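Local coordinates for protein mRNA transport regulator MTR2 (Candida albicans, PDB 1Q42) that affects mRNA transport from the nucleus to the cytoplasm and interacts with the export factor Mex67, at residues L112-V120 with L170-Q178. Sequence-based numbering, arbitrary orientation.
Sequences LIPGTGTFV and LVVDENVMQ
Phe119 and Val172 form an antiparallel hydrogen-bonded pair in which both amides and both carbonyls are satisfied: Phe119 N donates to Val172 O at 2.9 Å, and Val172 N returns a straighter bond to Phe119 O (168° at the hydrogen). Beyond the pairing, Glu174 N reaches Gly117 O at 3.1 Å, but from above the carbonyl plane, as the two segments part. Within the hairpin that links edge strand 101-113 to strand 118-129, which contains a type II turn from Ile113 to Thr116, Thr116 OG1 is the polar centre. It donates to Ile113 O, alongside the turn's own Thr116 N, and accepts from Thr118 OG1 at 2.8 Å and, as an ST turn, from Thr118 N. On the buried face of the sheet, Phe119 CG stands between its backbone N and carbonyl carbon (chi1 60°), which carries the ring over Val172; Val172 CB lies 4.2 Å from the ring centroid in a CH-pi contact, while Val176 CG2 meets the ring edge in plane. Asp173 turns its carboxylate to Lys67 in a salt bridge. The pairing joins strands 118-129 and 164-173 in the curved sheet of this NTF2-like fold, flanked by strands 101-113 and 183-192, with helix 29-40 packing on Phe119, Leu170 and Val176.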
ATOM      1  N   LEU A 112      17.517  -4.336 -10.980  1.00 22.45           N
ATOM      2  CA  LEU A 112      17.739  -5.691 -10.528  1.00 23.64           C
ATOM      3  C   LEU A 112      19.020  -5.756  -9.684  1.00 23.27           C
ATOM      4  O   LEU A 112      20.012  -5.074 -10.002  1.00 24.17           O
ATOM      5  CB  LEU A 112      17.894  -6.615 -11.731  1.00 24.61           C
ATOM      6  CG  LEU A 112      18.037  -8.067 -11.290  1.00 27.50           C
ATOM      7  CD1 LEU A 112      16.922  -8.911 -11.851  1.00 32.00           C
ATOM      8  CD2 LEU A 112      19.414  -8.604 -11.663  1.00 29.82           C
ATOM      9  N   ILE A 113      18.980  -6.530  -8.599  1.00 22.69           N
ATOM     10  CA  ILE A 113      20.157  -6.834  -7.791  1.00 22.79           C
ATOM     11  C   ILE A 113      20.753  -8.161  -8.280  1.00 22.81           C
ATOM     12  O   ILE A 113      20.170  -9.232  -8.047  1.00 22.25           O
ATOM     13  CB  ILE A 113      19.793  -6.905  -6.279  1.00 23.01           C
ATOM     14  CG1 ILE A 113      19.107  -5.616  -5.823  1.00 23.29           C
ATOM     15  CG2 ILE A 113      21.030  -7.164  -5.407  1.00 23.24           C
ATOM     16  CD1 ILE A 113      19.851  -4.357  -6.136  1.00 25.00           C
ATOM     17  N   PRO A 114      21.888  -8.098  -8.982  1.00 22.93           N
ATOM     18  CA  PRO A 114      22.475  -9.305  -9.584  1.00 24.05           C
ATOM     19  C   PRO A 114      22.566 -10.486  -8.620  1.00 24.74           C
ATOM     20  O   PRO A 114      23.030 -10.337  -7.488  1.00 24.74           O
ATOM     21  CB  PRO A 114      23.866  -8.827 -10.026  1.00 24.02           C
ATOM     22  CG  PRO A 114      23.678  -7.398 -10.334  1.00 23.79           C
ATOM     23  CD  PRO A 114      22.698  -6.903  -9.278  1.00 22.51           C
ATOM     24  N   GLY A 115      22.085 -11.649  -9.053  1.00 25.80           N
ATOM     25  CA  GLY A 115      22.214 -12.875  -8.278  1.00 26.80           C
ATOM     26  C   GLY A 115      21.132 -13.167  -7.239  1.00 27.19           C
ATOM     27  O   GLY A 115      21.151 -14.226  -6.596  1.00 28.23           O
ATOM     28  N   THR A 116      20.174 -12.259  -7.069  1.00 26.41           N
ATOM     29  CA  THR A 116      19.180 -12.392  -6.002  1.00 26.45           C
ATOM     30  C   THR A 116      17.762 -12.737  -6.462  1.00 26.60           C
ATOM     31  O   THR A 116      16.923 -13.084  -5.645  1.00 27.54           O
ATOM     32  CB  THR A 116      19.147 -11.091  -5.187  1.00 25.57           C
ATOM     33  OG1 THR A 116      18.579 -10.050  -5.989  1.00 23.81           O
ATOM     34  CG2 THR A 116      20.553 -10.610  -4.878  1.00 27.43           C
ATOM     35  N   GLY A 117      17.481 -12.629  -7.753  1.00 26.76           N
ATOM     36  CA  GLY A 117      16.123 -12.780  -8.240  1.00 27.24           C
ATOM     37  C   GLY A 117      15.156 -11.718  -7.722  1.00 26.64           C
ATOM     38  O   GLY A 117      13.948 -11.931  -7.737  1.00 27.29           O
ATOM     39  N   THR A 118      15.681 -10.573  -7.279  1.00 26.09           N
ATOM     40  CA  THR A 118      14.855  -9.456  -6.825  1.00 24.96           C
ATOM     41  C   THR A 118      15.287  -8.147  -7.476  1.00 24.18           C
ATOM     42  O   THR A 118      16.437  -7.976  -7.875  1.00 23.00           O
ATOM     43  CB  THR A 118      14.945  -9.265  -5.287  1.00 24.94           C
ATOM     44  OG1 THR A 118      16.275  -8.881  -4.911  1.00 25.97           O
ATOM     45  CG2 THR A 118      14.691 -10.563  -4.524  1.00 26.09           C
ATOM     46  N   PHE A 119      14.368  -7.197  -7.556  1.00 23.04           N
ATOM     47  CA  PHE A 119      14.787  -5.833  -7.808  1.00 22.58           C
ATOM     48  C   PHE A 119      14.408  -4.907  -6.660  1.00 20.81           C
ATOM     49  O   PHE A 119      13.477  -5.174  -5.900  1.00 19.35           O
ATOM     50  CB  PHE A 119      14.297  -5.312  -9.161  1.00 24.21           C
ATOM     51  CG  PHE A 119      12.825  -5.301  -9.319  1.00 27.33           C
ATOM     52  CD1 PHE A 119      12.110  -4.147  -9.099  1.00 30.48           C
ATOM     53  CD2 PHE A 119      12.145  -6.440  -9.708  1.00 31.12           C
ATOM     54  CE1 PHE A 119      10.722  -4.137  -9.245  1.00 31.73           C
ATOM     55  CE2 PHE A 119      10.767  -6.428  -9.844  1.00 32.67           C
ATOM     56  CZ  PHE A 119      10.065  -5.266  -9.617  1.00 32.51           C
ATOM     57  N   VAL A 120      15.208  -3.857  -6.512  1.00 20.10           N
ATOM     58  CA  VAL A 120      14.917  -2.746  -5.604  1.00 20.36           C
ATOM     59  C   VAL A 120      14.256  -1.629  -6.399  1.00 19.19           C
ATOM     60  O   VAL A 120      14.756  -1.230  -7.439  1.00 19.01           O
ATOM     61  CB  VAL A 120      16.199  -2.162  -5.027  1.00 21.00           C
ATOM     62  CG1 VAL A 120      15.912  -0.853  -4.263  1.00 23.96           C
ATOM     63  CG2 VAL A 120      16.867  -3.150  -4.145  1.00 22.89           C
ATOM     64  N   LEU A 170      10.820  -0.581  -2.108  1.00 17.66           N
ATOM     65  CA  LEU A 170      10.366  -1.968  -2.173  1.00 17.98           C
ATOM     66  C   LEU A 170      11.523  -2.861  -2.634  1.00 18.86           C
ATOM     67  O   LEU A 170      12.347  -2.439  -3.447  1.00 19.86           O
ATOM     68  CB  LEU A 170       9.241  -2.095  -3.211  1.00 18.05           C
ATOM     69  CG  LEU A 170       7.936  -1.310  -3.048  1.00 17.70           C
ATOM     70  CD1 LEU A 170       6.955  -1.691  -4.198  1.00 18.58           C
ATOM     71  CD2 LEU A 170       7.296  -1.484  -1.710  1.00 18.39           C
ATOM     72  N   VAL A 171      11.594  -4.073  -2.114  1.00 19.34           N
ATOM     73  CA  VAL A 171      12.397  -5.127  -2.713  1.00 19.85           C
ATOM     74  C   VAL A 171      11.387  -6.194  -3.154  1.00 20.81           C
ATOM     75  O   VAL A 171      10.637  -6.716  -2.330  1.00 20.28           O
ATOM     76  CB  VAL A 171      13.428  -5.697  -1.740  1.00 20.46           C
ATOM     77  CG1 VAL A 171      14.287  -6.742  -2.446  1.00 21.53           C
ATOM     78  CG2 VAL A 171      14.306  -4.578  -1.168  1.00 19.83           C
ATOM     79  N   VAL A 172      11.346  -6.477  -4.454  1.00 21.96           N
ATOM     80  CA  VAL A 172      10.275  -7.262  -5.061  1.00 23.51           C
ATOM     81  C   VAL A 172      10.853  -8.380  -5.905  1.00 25.34           C
ATOM     82  O   VAL A 172      11.878  -8.199  -6.539  1.00 25.19           O
ATOM     83  CB  VAL A 172       9.386  -6.377  -5.989  1.00 23.71           C
ATOM     84  CG1 VAL A 172       8.125  -7.129  -6.409  1.00 24.43           C
ATOM     85  CG2 VAL A 172       9.027  -5.059  -5.314  1.00 24.13           C
ATOM     86  N   ASP A 173      10.195  -9.533  -5.922  1.00 27.23           N
ATOM     87  CA  ASP A 173      10.610 -10.636  -6.795  1.00 30.36           C
ATOM     88  C   ASP A 173      10.554 -10.190  -8.257  1.00 32.93           C
ATOM     89  O   ASP A 173       9.696  -9.393  -8.628  1.00 32.47           O
ATOM     90  CB  ASP A 173       9.689 -11.853  -6.600  1.00 30.52           C
ATOM     91  CG  ASP A 173       9.982 -12.630  -5.326  1.00 30.06           C
ATOM     92  OD1 ASP A 173      10.924 -12.279  -4.587  1.00 29.58           O
ATOM     93  OD2 ASP A 173       9.304 -13.627  -4.984  1.00 29.74           O
ATOM     94  N   GLU A 174      11.451 -10.743  -9.077  1.00 37.07           N
ATOM     95  CA  GLU A 174      11.615 -10.376 -10.496  1.00 40.44           C
ATOM     96  C   GLU A 174      10.327 -10.295 -11.321  1.00 42.71           C
ATOM     97  O   GLU A 174      10.134  -9.354 -12.102  1.00 43.04           O
ATOM     98  CB  GLU A 174      12.514 -11.405 -11.187  1.00 41.85           C
ATOM     99  CG  GLU A 174      13.987 -11.055 -11.214  1.00 43.85           C
ATOM    100  CD  GLU A 174      14.810 -12.137 -11.884  1.00 46.07           C
ATOM    101  OE1 GLU A 174      14.287 -13.267 -12.043  1.00 48.15           O
ATOM    102  OE2 GLU A 174      15.975 -11.860 -12.254  1.00 49.15           O
ATOM    103  N   ASN A 175       9.479 -11.307 -11.184  1.00 45.44           N
ATOM    104  CA  ASN A 175       8.282 -11.424 -12.013  1.00 47.74           C
ATOM    105  C   ASN A 175       7.162 -10.563 -11.456  1.00 48.15           C
ATOM    106  O   ASN A 175       6.340 -11.016 -10.658  1.00 48.17           O
ATOM    107  CB  ASN A 175       7.862 -12.888 -12.145  1.00 48.88           C
ATOM    108  CG  ASN A 175       8.883 -13.712 -12.914  1.00 51.48           C
ATOM    109  OD1 ASN A 175       9.232 -14.828 -12.516  1.00 54.42           O
ATOM    110  ND2 ASN A 175       9.376 -13.159 -14.018  1.00 53.19           N
ATOM    111  N   VAL A 176       7.149  -9.312 -11.907  1.00 49.15           N
ATOM    112  CA  VAL A 176       6.352  -8.255 -11.300  1.00 49.71           C
ATOM    113  C   VAL A 176       4.966  -8.103 -11.938  1.00 51.09           C
ATOM    114  O   VAL A 176       4.131  -7.348 -11.435  1.00 51.09           O
ATOM    115  CB  VAL A 176       7.138  -6.911 -11.339  1.00 49.39           C
ATOM    116  CG1 VAL A 176       6.824  -6.089 -12.604  1.00 49.73           C
ATOM    117  CG2 VAL A 176       6.874  -6.115 -10.085  1.00 49.04           C
ATOM    118  N   MET A 177       4.729  -8.819 -13.036  1.00 52.88           N
ATOM    119  CA  MET A 177       3.431  -8.825 -13.708  1.00 54.21           C
ATOM    120  C   MET A 177       2.686 -10.107 -13.295  1.00 54.59           C
ATOM    121  O   MET A 177       2.169 -10.848 -14.137  1.00 56.02           O
ATOM    122  CB  MET A 177       3.630  -8.733 -15.239  1.00 55.52           C
ATOM    123  CG  MET A 177       2.633  -7.816 -15.972  1.00 57.22           C
ATOM    124  SD  MET A 177       3.349  -6.242 -16.567  1.00 60.02           S
ATOM    125  CE  MET A 177       3.197  -5.197 -15.092  1.00 57.87           C
ATOM    126  N   GLN A 178       2.636 -10.353 -11.985  1.00 53.68           N
ATOM    127  CA  GLN A 178       2.128 -11.616 -11.446  1.00 53.83           C
ATOM    128  C   GLN A 178       0.895 -11.465 -10.558  1.00 52.70           C
ATOM    129  O   GLN A 178       0.053 -12.363 -10.521  1.00 53.44           O
ATOM    130  CB  GLN A 178       3.233 -12.337 -10.671  1.00 53.83           C
ATOM    131  CG  GLN A 178       4.123 -13.201 -11.547  1.00 55.76           C
ATOM    132  CD  GLN A 178       4.908 -14.225 -10.751  1.00 57.25           C
ATOM    133  OE1 GLN A 178       4.790 -15.425 -10.997  1.00 59.48           O
ATOM    134  NE2 GLN A 178       5.705 -13.758  -9.795  1.00 56.57           N
TER